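Local coordinates for minor structural protein 5 (PDB 5E7T) that is probably an accessory structural protein of the Lactococcus phage Tuc2009 particle, packing there against minor structural protein 4, at residues 8-12 / 224-229; 24-28 / 202-206; 260-264 / 274-278; 198-202 / 266-271; 86-90 / 141-145. One frame throughout, in Å; residues are numbered along the deposited sequence.

Four of the five contacts are buried; interaction 4 lies at the surface. Interactions 1 to 4 gather round the C-terminal domain, 1 and 2 with the N-terminal residues folded onto it, while interaction 5 belongs to the BppA-type domain. Interactions 3 and 5 are antiparallel backbone pairings, regular in 5 and partly taken over by a serine side chain in 3. Interactions 1 and 2 contain no cross-segment hydrogen bond and rest on aromatic rings, prolines and small apolar groups; they touch each other where Phe206 pairs with Ala12. Interaction 4, sharing Asp202 with interaction 2, depends on one hydroxyl-carboxylate bond, and its Glu271 reaches on to Ser264 of interaction 3.

Interaction 1: residues 8-12 / 224-229; sequences HTAYA and YDWDEM
Tyr224 and Trp226 both hold CG opposite the carbonyl carbon, beside their own backbone N (chi1 -65° and -62°), and this rotation lifts the two rings against Ala10 and Ala12. The methyl of Ala10 sits over one face of the Tyr224 ring, a CH-pi contact with CB 3.6 Å from the ring centroid and 16° off the normal, displaced a little toward the rim. The same ring has its edge at the backbone of the facing strand: His8 O is 3.6 Å from Tyr224 CE1. Next along, the far corner of the indole slots between the two alanines. Trp226 CZ3 lies 3.6 Å from Ala12 CB, while Trp226 CH2 is 3.9 Å from Ala10 CB. Strands 8-12 and 225-228 are not neighbours in their sheet. Strand 206-210 runs between them, antiparallel to each, so these side chains meet across the face of a three-stranded sheet in which 206-210 and 225-228 probably belong to a fibronectin type III-like domain and 8-12, from the start of the chain, is added at the edge. Tyr11 points to the other side of its strand. There Met229 SD comes to its ring edge, in the ring plane and 3.7 Å from Tyr11 CE2, a Met-aromatic contact; the two side chains run at about a right angle. Tyr11 also meets the Tyr25 ring edge-to-face. The polar atoms of the large rings are taken up by the nearby loop: Tyr224 OH bonds to Ser218 O and Trp226 NE1 to Ser221 O, which should fix how far each ring can swing.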
# COMPACT_ATOMS: atom_id res chain seq x y z
N HIS B 8 -63.54 -22.84 21.13
CA HIS B 8 -63.45 -22.92 19.68
C HIS B 8 -62.89 -21.65 19.09
O HIS B 8 -63.46 -20.58 19.31
CB HIS B 8 -64.79 -23.30 19.05
CG HIS B 8 -65.31 -24.61 19.54
ND1 HIS B 8 -66.37 -24.67 20.43
CD2 HIS B 8 -64.84 -25.86 19.33
CE1 HIS B 8 -66.54 -25.96 20.70
NE2 HIS B 8 -65.65 -26.71 20.05
N THR B 9 -61.77 -21.78 18.36
CA THR B 9 -61.05 -20.67 17.73
C THR B 9 -61.06 -20.78 16.20
O THR B 9 -60.90 -21.88 15.66
CB THR B 9 -59.66 -20.54 18.33
OG1 THR B 9 -59.68 -20.93 19.71
CG2 THR B 9 -59.12 -19.14 18.21
N ALA B 10 -61.32 -19.65 15.52
CA ALA B 10 -61.39 -19.52 14.06
C ALA B 10 -60.83 -18.17 13.61
O ALA B 10 -60.85 -17.22 14.37
CB ALA B 10 -62.81 -19.71 13.56
N TYR B 11 -60.32 -18.10 12.37
CA TYR B 11 -59.66 -16.92 11.83
C TYR B 11 -60.34 -16.40 10.55
O TYR B 11 -60.97 -17.18 9.84
CB TYR B 11 -58.16 -17.22 11.62
CG TYR B 11 -57.46 -17.62 12.90
CD1 TYR B 11 -57.47 -18.94 13.35
CD2 TYR B 11 -56.81 -16.67 13.70
CE1 TYR B 11 -56.89 -19.30 14.57
CE2 TYR B 11 -56.21 -17.02 14.91
CZ TYR B 11 -56.26 -18.34 15.34
OH TYR B 11 -55.68 -18.70 16.53
N ALA B 12 -60.22 -15.08 10.28
CA ALA B 12 -60.81 -14.40 9.11
C ALA B 12 -60.06 -13.13 8.75
O ALA B 12 -59.17 -12.71 9.50
CB ALA B 12 -62.27 -14.06 9.38
N TYR B 224 -69.14 -17.49 15.97
CA TYR B 224 -67.96 -16.91 16.62
C TYR B 224 -68.10 -15.43 17.01
O TYR B 224 -68.93 -14.70 16.45
CB TYR B 224 -66.75 -17.09 15.68
CG TYR B 224 -66.36 -18.53 15.44
CD1 TYR B 224 -65.47 -19.19 16.29
CD2 TYR B 224 -66.88 -19.25 14.36
CE1 TYR B 224 -65.13 -20.53 16.09
CE2 TYR B 224 -66.54 -20.58 14.15
CZ TYR B 224 -65.67 -21.22 15.02
OH TYR B 224 -65.32 -22.54 14.81
N ASP B 225 -67.26 -14.98 17.98
CA ASP B 225 -67.17 -13.58 18.42
C ASP B 225 -65.87 -13.06 17.80
O ASP B 225 -64.77 -13.46 18.20
CB ASP B 225 -67.17 -13.47 19.96
CG ASP B 225 -68.46 -13.92 20.63
OD1 ASP B 225 -69.55 -13.40 20.25
OD2 ASP B 225 -68.38 -14.73 21.58
N TRP B 226 -66.00 -12.21 16.77
CA TRP B 226 -64.89 -11.70 15.97
C TRP B 226 -64.23 -10.40 16.45
O TRP B 226 -64.89 -9.35 16.52
CB TRP B 226 -65.35 -11.53 14.53
CG TRP B 226 -65.76 -12.82 13.92
CD1 TRP B 226 -67.02 -13.33 13.85
CD2 TRP B 226 -64.88 -13.83 13.42
NE1 TRP B 226 -66.99 -14.57 13.26
CE2 TRP B 226 -65.69 -14.92 13.00
CE3 TRP B 226 -63.49 -13.92 13.24
CZ2 TRP B 226 -65.15 -16.08 12.44
CZ3 TRP B 226 -62.96 -15.08 12.71
CH2 TRP B 226 -63.78 -16.13 12.29
N ASP B 227 -62.91 -10.47 16.71
CA ASP B 227 -62.08 -9.36 17.16
C ASP B 227 -60.88 -9.17 16.24
O ASP B 227 -60.38 -10.16 15.69
CB ASP B 227 -61.54 -9.64 18.57
CG ASP B 227 -62.53 -9.58 19.72
OD1 ASP B 227 -63.50 -8.79 19.63
OD2 ASP B 227 -62.28 -10.25 20.75
N GLU B 228 -60.36 -7.93 16.13
CA GLU B 228 -59.16 -7.64 15.34
C GLU B 228 -57.98 -8.08 16.18
O GLU B 228 -57.84 -7.60 17.32
CB GLU B 228 -59.04 -6.14 15.00
CG GLU B 228 -58.15 -5.87 13.79
CD GLU B 228 -57.68 -4.45 13.52
OE1 GLU B 228 -58.35 -3.49 13.97
OE2 GLU B 228 -56.64 -4.30 12.83
N MET B 229 -57.13 -8.99 15.66
CA MET B 229 -56.00 -9.47 16.45
C MET B 229 -54.98 -8.37 16.67
O MET B 229 -54.64 -7.64 15.73
CB MET B 229 -55.34 -10.70 15.85
CG MET B 229 -56.29 -11.79 15.50
SD MET B 229 -55.46 -13.39 15.36
CE MET B 229 -54.10 -12.98 14.13

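Interaction 2: residues 24-28 / 202-206; sequences VYPNL and DWPKF
Trp203 lies across Tyr25, Pro26 and Leu28, and its side chain can be traced outward atom by atom. CB starts beside the phenol oxygen, 3.8 Å from Tyr25 OH. With CG opposite the carbonyl carbon (chi1 -62°), the indole then runs on toward segment 24-28. Trp203 CE3 is 3.6 Å from Tyr25 CE2, and the two ring planes are only 4° from parallel. They are slid so far apart, though, with 5.5 Å between the centroids of the six-membered rings, that they scarcely overlap. Further out, the indole turns its edge to the backbone, Pro26 O lying in the ring plane 3.3 Å from Trp203 CZ3. The far rim ends on leucine, Trp203 CZ2 lying 3.8 Å from Leu28 CD2. Back at the base, Pro204 fills the angle between Tyr25 and Pro26: its CG is 3.6 Å from Tyr25 CE1 and 3.7 Å from Pro26 CD. Arg232 and Pro239, from neighbouring strands, touch both Tyr25 and Trp203. Each segment lies on a connection between the BppA-type domain and the sheets that 8-12 and the C-terminal residues build together, so the two linkers are packed side by side. No hydrogen bond crosses between them. What holds them is the fit of rings, prolines and a leucine in a buried place, so the join depends on shape and exclusion of water more than on direction.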
# COMPACT_ATOMS: atom_id res chain seq x y z
N VAL B 24 -58.96 -23.51 10.96
CA VAL B 24 -57.55 -23.88 11.09
C VAL B 24 -56.61 -22.78 10.58
O VAL B 24 -56.78 -22.31 9.46
CB VAL B 24 -57.28 -25.26 10.43
CG1 VAL B 24 -57.76 -25.31 8.99
CG2 VAL B 24 -55.80 -25.62 10.51
N TYR B 25 -55.62 -22.35 11.41
CA TYR B 25 -54.66 -21.29 11.06
C TYR B 25 -53.81 -21.74 9.87
O TYR B 25 -53.40 -22.91 9.82
CB TYR B 25 -53.76 -20.92 12.26
CG TYR B 25 -53.13 -19.54 12.16
CD1 TYR B 25 -53.90 -18.40 12.31
CD2 TYR B 25 -51.77 -19.39 11.96
CE1 TYR B 25 -53.33 -17.13 12.23
CE2 TYR B 25 -51.19 -18.12 11.87
CZ TYR B 25 -51.98 -16.99 12.02
OH TYR B 25 -51.45 -15.72 11.95
N PRO B 26 -53.55 -20.85 8.88
CA PRO B 26 -52.82 -21.29 7.70
C PRO B 26 -51.37 -21.66 7.94
O PRO B 26 -50.69 -21.06 8.77
CB PRO B 26 -52.99 -20.12 6.72
CG PRO B 26 -53.29 -18.98 7.51
CD PRO B 26 -54.01 -19.46 8.73
N ASN B 27 -50.94 -22.69 7.22
CA ASN B 27 -49.57 -23.19 7.20
C ASN B 27 -48.86 -22.56 6.00
O ASN B 27 -49.50 -22.29 4.97
CB ASN B 27 -49.57 -24.70 7.04
CG ASN B 27 -49.88 -25.46 8.28
OD1 ASN B 27 -49.37 -25.18 9.36
ND2 ASN B 27 -50.65 -26.52 8.12
N LEU B 28 -47.54 -22.36 6.11
CA LEU B 28 -46.71 -21.80 5.03
C LEU B 28 -46.54 -22.80 3.87
O LEU B 28 -46.55 -24.01 4.08
CB LEU B 28 -45.33 -21.38 5.56
CG LEU B 28 -45.24 -20.04 6.27
CD1 LEU B 28 -43.93 -19.92 7.01
CD2 LEU B 28 -45.44 -18.87 5.31
N ASP B 202 -50.15 -11.02 4.68
CA ASP B 202 -50.56 -12.36 4.25
C ASP B 202 -51.24 -13.19 5.32
O ASP B 202 -51.84 -14.22 4.98
CB ASP B 202 -49.37 -13.14 3.66
CG ASP B 202 -48.76 -12.52 2.42
OD1 ASP B 202 -49.53 -12.10 1.53
OD2 ASP B 202 -47.51 -12.46 2.34
N TRP B 203 -51.16 -12.80 6.60
CA TRP B 203 -51.76 -13.60 7.67
C TRP B 203 -53.17 -13.15 8.06
O TRP B 203 -53.49 -11.97 7.87
CB TRP B 203 -50.84 -13.60 8.89
CG TRP B 203 -49.50 -14.22 8.63
CD1 TRP B 203 -48.34 -13.57 8.34
CD2 TRP B 203 -49.19 -15.63 8.60
NE1 TRP B 203 -47.32 -14.48 8.14
CE2 TRP B 203 -47.81 -15.75 8.31
CE3 TRP B 203 -49.95 -16.81 8.79
CZ2 TRP B 203 -47.17 -16.99 8.19
CZ3 TRP B 203 -49.31 -18.03 8.67
CH2 TRP B 203 -47.94 -18.12 8.40
N PRO B 204 -54.01 -14.05 8.67
CA PRO B 204 -55.34 -13.63 9.14
C PRO B 204 -55.27 -12.42 10.07
O PRO B 204 -54.34 -12.35 10.90
CB PRO B 204 -55.84 -14.85 9.90
CG PRO B 204 -55.15 -15.99 9.29
CD PRO B 204 -53.79 -15.49 8.95
N LYS B 205 -56.22 -11.47 9.90
CA LYS B 205 -56.33 -10.21 10.66
C LYS B 205 -57.27 -10.27 11.86
O LYS B 205 -57.07 -9.52 12.83
CB LYS B 205 -56.73 -9.05 9.73
CG LYS B 205 -55.54 -8.42 9.03
CD LYS B 205 -55.91 -7.71 7.73
CE LYS B 205 -54.71 -7.54 6.81
NZ LYS B 205 -54.45 -8.77 6.01
N PHE B 206 -58.31 -11.14 11.79
CA PHE B 206 -59.35 -11.30 12.82
C PHE B 206 -59.43 -12.71 13.42
O PHE B 206 -59.23 -13.70 12.71
CB PHE B 206 -60.73 -10.86 12.28
CG PHE B 206 -60.73 -9.45 11.71
CD1 PHE B 206 -60.34 -9.21 10.40
CD2 PHE B 206 -61.08 -8.37 12.51
CE1 PHE B 206 -60.28 -7.91 9.89
CE2 PHE B 206 -61.03 -7.06 12.00
CZ PHE B 206 -60.63 -6.84 10.70

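Interaction 3: residues 260-264 / 274-278; sequences NVQVS and KSESV
Val261 and Val278 form an antiparallel hydrogen-bonded pair, Val261 N to Val278 O at 3.0 Å and Val278 N to Val261 O at 2.9 Å, but the pairing turns irregular toward Lys274 as the second segment bows outward at Glu276. There a side chain stands in for a backbone carbonyl. Ser275 holds OG between its own N and carbonyl carbon (chi1 79°), where the hydroxyl receives Val263 N at 3.0 Å in a nearly straight bond. Ser275 N returns a bond to Val263 O, 2.8 Å long, so Ser275 grips both polar atoms of Val263. Ser275 OG also bonds to Glu276 O at 3.0 Å, meeting it from above the carbonyl plane and not along a lone pair. The two paired valines lie side by side and point the same way, CG1 of Val261 being 3.5 Å from CG1 of Val278. On the opposite face the chain of Gln262 runs obliquely past Lys274, with Gln262 CD 3.8 Å from Lys274 CD; the lysine also makes a cation-pi contact with Tyr234. The valine face packs on Ile124 and Trp126 of a neighbouring chain of minor structural protein 4, while Ser277 OG bonds to Glu43 of a further chain of that protein. Within its own sheet, strand 258-265 lies between strands 231-235 and 278-281, and this contact is where the outermost strand, 278-281, begins to join it.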
# COMPACT_ATOMS: atom_id res chain seq x y z
N ASN B 260 -40.62 -23.77 22.03
CA ASN B 260 -40.27 -22.36 22.20
C ASN B 260 -41.39 -21.52 21.62
O ASN B 260 -41.87 -21.79 20.52
CB ASN B 260 -39.02 -21.95 21.48
CG ASN B 260 -37.77 -22.61 21.89
OD1 ASN B 260 -37.20 -22.32 22.94
ND2 ASN B 260 -37.22 -23.33 20.91
N VAL B 261 -41.76 -20.48 22.34
CA VAL B 261 -42.82 -19.57 21.96
C VAL B 261 -42.31 -18.15 22.14
O VAL B 261 -41.55 -17.85 23.08
CB VAL B 261 -44.18 -19.86 22.69
CG1 VAL B 261 -44.01 -20.00 24.19
CG2 VAL B 261 -45.27 -18.83 22.37
N GLN B 262 -42.67 -17.31 21.19
CA GLN B 262 -42.37 -15.89 21.15
C GLN B 262 -43.62 -15.24 20.55
O GLN B 262 -44.34 -15.90 19.78
CB GLN B 262 -41.07 -15.58 20.39
CG GLN B 262 -40.93 -16.27 19.05
CD GLN B 262 -39.61 -16.07 18.37
OE1 GLN B 262 -38.70 -15.40 18.88
NE2 GLN B 262 -39.51 -16.64 17.16
N VAL B 263 -43.96 -14.01 21.00
CA VAL B 263 -45.15 -13.26 20.56
C VAL B 263 -44.71 -11.93 19.97
O VAL B 263 -43.72 -11.36 20.42
CB VAL B 263 -46.15 -13.04 21.73
CG1 VAL B 263 -47.44 -12.34 21.26
CG2 VAL B 263 -46.47 -14.34 22.47
N SER B 264 -45.46 -11.43 18.98
CA SER B 264 -45.26 -10.10 18.41
C SER B 264 -46.59 -9.32 18.53
O SER B 264 -47.63 -9.94 18.81
CB SER B 264 -44.82 -10.21 16.96
OG SER B 264 -45.93 -10.51 16.14
N LYS B 274 -40.22 -9.69 17.13
CA LYS B 274 -40.74 -10.76 18.00
C LYS B 274 -40.17 -10.61 19.42
O LYS B 274 -39.06 -10.09 19.59
CB LYS B 274 -40.45 -12.14 17.40
CG LYS B 274 -41.14 -12.39 16.05
CD LYS B 274 -40.94 -13.83 15.57
CE LYS B 274 -40.15 -13.99 14.29
NZ LYS B 274 -39.70 -15.40 14.10
N SER B 275 -40.94 -11.01 20.43
CA SER B 275 -40.51 -10.98 21.83
C SER B 275 -39.37 -11.97 22.08
O SER B 275 -39.06 -12.80 21.23
CB SER B 275 -41.66 -11.35 22.76
OG SER B 275 -41.83 -12.75 22.78
N GLU B 276 -38.79 -11.90 23.29
CA GLU B 276 -37.74 -12.81 23.73
C GLU B 276 -38.42 -14.16 23.83
O GLU B 276 -39.59 -14.21 24.19
CB GLU B 276 -37.24 -12.35 25.09
CG GLU B 276 -35.99 -13.05 25.56
CD GLU B 276 -35.41 -12.47 26.84
OE1 GLU B 276 -35.86 -11.38 27.26
OE2 GLU B 276 -34.49 -13.12 27.40
N SER B 277 -37.76 -15.24 23.39
CA SER B 277 -38.43 -16.55 23.42
C SER B 277 -38.52 -17.09 24.85
O SER B 277 -37.74 -16.70 25.71
CB SER B 277 -37.74 -17.55 22.50
OG SER B 277 -36.57 -18.07 23.10
N VAL B 278 -39.52 -17.93 25.10
CA VAL B 278 -39.71 -18.59 26.38
C VAL B 278 -39.82 -20.09 26.08
O VAL B 278 -40.41 -20.46 25.06
CB VAL B 278 -40.85 -17.99 27.24
CG1 VAL B 278 -42.22 -18.54 26.88
CG2 VAL B 278 -40.58 -18.18 28.72

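Interaction 4: residues 198-202 / 266-271; sequences VTTAD and INGNVE
Ala201 and Asn269 mark the nearest approach of the two backbones, 5.6 Å between their CA atoms, where residues 200-202, helical in phi/psi but without the regular helix bonds, face a tight loop. This bend is closed on itself by Asp202, whose OD2 takes Thr199 N at 2.9 Å on the anti side of the carboxylate, somewhat out of its plane. The loop reverses through Gly268 and Asn269, both with positive phi, and Asn267 N bonds to Val270 O at 2.9 Å. Between the segments Thr200 does most of the work. Thr200 OG1 donates to Glu271 OE1 at 3.2 Å, and OE1 receives it on its anti lone pair, away from the other oxygen. Glu271 reaches it because its chain is fully extended, with CG opposite its own N (chi1 -176°). The methyl of Thr200 rests on the base of the same residue, CG2 to Glu271 CB 3.8 Å. Alongside, the amide of Asn269 lies against Ala201, its ND2 3.3 Å from Ala201 CB. Glu271 OE2 bonds to Ser264 OG and Tyr234 OH, so the carboxylate is held from both oxygens and its rotation is probably fixed; Arg232 adds a long, weak ion pair. The loop links strands 258-265 and 278-281, consistent with the FG loop of a fibronectin type III-like domain, here touching the linker that leads in from the preceding domain.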
# COMPACT_ATOMS: atom_id res chain seq x y z
N VAL B 198 -43.46 -14.49 2.26
CA VAL B 198 -44.51 -14.07 3.20
C VAL B 198 -44.20 -12.69 3.86
O VAL B 198 -43.05 -12.35 4.13
CB VAL B 198 -44.82 -15.19 4.24
CG1 VAL B 198 -43.68 -15.41 5.22
CG2 VAL B 198 -46.13 -14.95 4.98
N THR B 199 -45.26 -11.89 4.04
CA THR B 199 -45.26 -10.57 4.67
C THR B 199 -46.32 -10.60 5.79
O THR B 199 -47.09 -11.56 5.88
CB THR B 199 -45.61 -9.50 3.64
OG1 THR B 199 -46.99 -9.64 3.25
CG2 THR B 199 -44.73 -9.53 2.43
N THR B 200 -46.39 -9.53 6.61
CA THR B 200 -47.36 -9.36 7.71
C THR B 200 -48.78 -9.42 7.17
O THR B 200 -49.61 -10.12 7.75
CB THR B 200 -47.03 -8.08 8.51
OG1 THR B 200 -45.71 -8.19 9.07
CG2 THR B 200 -48.04 -7.79 9.62
N ALA B 201 -49.04 -8.74 6.03
CA ALA B 201 -50.34 -8.66 5.35
C ALA B 201 -50.97 -10.00 5.01
O ALA B 201 -52.20 -10.10 5.03
CB ALA B 201 -50.20 -7.84 4.08
N ASP B 202 -50.15 -11.02 4.68
CA ASP B 202 -50.56 -12.36 4.25
C ASP B 202 -51.24 -13.19 5.32
O ASP B 202 -51.84 -14.22 4.98
CB ASP B 202 -49.37 -13.14 3.66
CG ASP B 202 -48.76 -12.52 2.42
OD1 ASP B 202 -49.53 -12.10 1.53
OD2 ASP B 202 -47.51 -12.46 2.34
N ILE B 266 -49.39 -6.70 16.68
CA ILE B 266 -49.93 -6.24 15.40
C ILE B 266 -50.68 -4.93 15.60
O ILE B 266 -51.39 -4.75 16.60
CB ILE B 266 -50.80 -7.34 14.75
CG1 ILE B 266 -50.07 -8.70 14.70
CG2 ILE B 266 -51.36 -6.91 13.37
CD1 ILE B 266 -48.77 -8.80 13.92
N ASN B 267 -50.51 -4.01 14.66
CA ASN B 267 -51.12 -2.69 14.70
C ASN B 267 -51.38 -2.24 13.25
O ASN B 267 -50.73 -1.31 12.75
CB ASN B 267 -50.16 -1.75 15.44
CG ASN B 267 -50.71 -0.42 15.85
OD1 ASN B 267 -50.93 -0.15 17.03
ND2 ASN B 267 -50.80 0.51 14.90
N GLY B 268 -52.29 -2.95 12.59
CA GLY B 268 -52.68 -2.72 11.20
C GLY B 268 -51.55 -2.85 10.20
O GLY B 268 -51.04 -1.84 9.69
N ASN B 269 -51.13 -4.09 9.93
CA ASN B 269 -50.03 -4.44 9.00
C ASN B 269 -48.64 -3.89 9.44
O ASN B 269 -47.67 -4.03 8.70
CB ASN B 269 -50.33 -4.11 7.53
CG ASN B 269 -51.10 -5.20 6.78
OD1 ASN B 269 -51.60 -6.18 7.36
ND2 ASN B 269 -51.24 -5.01 5.47
N VAL B 270 -48.55 -3.35 10.69
CA VAL B 270 -47.29 -2.98 11.32
C VAL B 270 -47.08 -3.99 12.47
O VAL B 270 -47.82 -4.00 13.45
CB VAL B 270 -47.16 -1.51 11.77
CG1 VAL B 270 -45.84 -1.27 12.50
CG2 VAL B 270 -47.28 -0.57 10.57
N GLU B 271 -46.13 -4.90 12.28
CA GLU B 271 -45.82 -5.94 13.24
C GLU B 271 -44.55 -5.56 13.98
O GLU B 271 -43.56 -5.15 13.36
CB GLU B 271 -45.64 -7.28 12.52
CG GLU B 271 -45.39 -8.45 13.45
CD GLU B 271 -45.36 -9.86 12.88
OE1 GLU B 271 -45.56 -10.05 11.65
OE2 GLU B 271 -45.09 -10.78 13.68

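Interaction 5: residues 86-90 / 141-145; sequences YTMSV and ITQTS
Thr87 and Thr144 face each other across an antiparallel, non-hydrogen-bonded pair, their side chains crossing at a slant. Each puts OG1 opposite its carbonyl carbon (chi1 -57° and -55°), which brings Thr87 OG1 and Thr144 OG1 to 2.9 Å. Both hydroxyls have further partners just beyond strand 171-184: Thr87 OG1 bonds to Gly185 O and Thr144 OG1 weakly to Ser186 O. On this same face Ser89 and Thr142 meet more loosely, Ser89 CB to Thr142 CG2 at 4.1 Å. The opposite face carries Tyr86, Met88 and Val90 with Ser145, Gln143 and Ile141. Val90 and Ile141 barely touch, CG1 to CB 4.5 Å, and Met88 bends away toward Cys123 and Ile125 of the facing sheet. Gln143 curls forward along its own strand: Gln143 NE2 bonds to Thr144 O at 3.0 Å, the acceptor in the glutamine amide plane but the donor tilted from that of the carbonyl. Six backbone bonds, two at each of Tyr86, Met88 and Val90, hold the ladder. Within this chain strand 139-146 is the edge of the five-stranded sheet of the BppA-type domain, next to 85-98, but a strand of another protein chain pairs with Ile141 and Thr142 and carries the sheet across the interface.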
# COMPACT_ATOMS: atom_id res chain seq x y z
N TYR B 86 -47.74 -34.77 3.82
CA TYR B 86 -47.68 -33.47 3.17
C TYR B 86 -48.97 -33.34 2.40
O TYR B 86 -49.46 -34.36 1.90
CB TYR B 86 -46.47 -33.37 2.24
CG TYR B 86 -45.17 -33.19 2.99
CD1 TYR B 86 -44.56 -34.27 3.63
CD2 TYR B 86 -44.53 -31.96 3.03
CE1 TYR B 86 -43.37 -34.11 4.34
CE2 TYR B 86 -43.34 -31.79 3.73
CZ TYR B 86 -42.76 -32.87 4.38
OH TYR B 86 -41.58 -32.73 5.07
N THR B 87 -49.57 -32.15 2.37
CA THR B 87 -50.83 -31.94 1.68
C THR B 87 -50.66 -30.96 0.52
O THR B 87 -50.12 -29.87 0.71
CB THR B 87 -51.96 -31.56 2.67
OG1 THR B 87 -52.09 -32.58 3.66
CG2 THR B 87 -53.30 -31.37 2.00
N MET B 88 -51.15 -31.36 -0.66
CA MET B 88 -51.12 -30.53 -1.86
C MET B 88 -52.51 -30.02 -2.12
O MET B 88 -53.45 -30.77 -1.95
CB MET B 88 -50.59 -31.33 -3.05
CG MET B 88 -49.14 -31.63 -2.95
SD MET B 88 -48.60 -32.46 -4.45
CE MET B 88 -48.19 -31.00 -5.48
N SER B 89 -52.63 -28.74 -2.49
CA SER B 89 -53.89 -28.02 -2.79
C SER B 89 -53.63 -27.13 -4.00
O SER B 89 -52.54 -26.56 -4.11
CB SER B 89 -54.34 -27.17 -1.59
OG SER B 89 -53.38 -27.11 -0.55
N VAL B 90 -54.59 -27.04 -4.96
CA VAL B 90 -54.42 -26.25 -6.18
C VAL B 90 -55.77 -25.96 -6.81
O VAL B 90 -56.68 -26.78 -6.71
CB VAL B 90 -53.44 -26.96 -7.18
CG1 VAL B 90 -53.98 -28.30 -7.67
CG2 VAL B 90 -53.06 -26.06 -8.34
N ILE B 141 -58.51 -28.79 -5.98
CA ILE B 141 -58.17 -30.21 -5.82
C ILE B 141 -57.17 -30.35 -4.69
O ILE B 141 -56.18 -29.63 -4.66
CB ILE B 141 -57.67 -30.81 -7.17
CG1 ILE B 141 -58.66 -30.52 -8.31
CG2 ILE B 141 -57.45 -32.31 -7.04
CD1 ILE B 141 -58.10 -30.52 -9.61
N THR B 142 -57.44 -31.25 -3.72
CA THR B 142 -56.57 -31.49 -2.55
C THR B 142 -56.22 -32.97 -2.42
O THR B 142 -57.01 -33.84 -2.82
CB THR B 142 -57.18 -30.91 -1.26
OG1 THR B 142 -58.18 -31.78 -0.72
CG2 THR B 142 -57.75 -29.51 -1.43
N GLN B 143 -55.04 -33.28 -1.86
CA GLN B 143 -54.55 -34.65 -1.65
C GLN B 143 -53.43 -34.68 -0.62
O GLN B 143 -52.46 -33.92 -0.73
CB GLN B 143 -54.07 -35.25 -2.98
CG GLN B 143 -53.47 -36.65 -2.91
CD GLN B 143 -54.48 -37.74 -2.72
OE1 GLN B 143 -55.28 -38.04 -3.62
NE2 GLN B 143 -54.39 -38.41 -1.59
N THR B 144 -53.56 -35.56 0.40
CA THR B 144 -52.52 -35.75 1.41
C THR B 144 -51.71 -36.94 0.95
O THR B 144 -52.29 -37.94 0.51
CB THR B 144 -53.09 -35.90 2.81
OG1 THR B 144 -53.94 -34.78 3.12
CG2 THR B 144 -52.01 -36.01 3.85
N SER B 145 -50.38 -36.83 1.02
CA SER B 145 -49.45 -37.87 0.61
C SER B 145 -48.54 -38.29 1.77
O SER B 145 -48.12 -37.44 2.55
CB SER B 145 -48.60 -37.36 -0.55
OG SER B 145 -49.39 -37.13 -1.70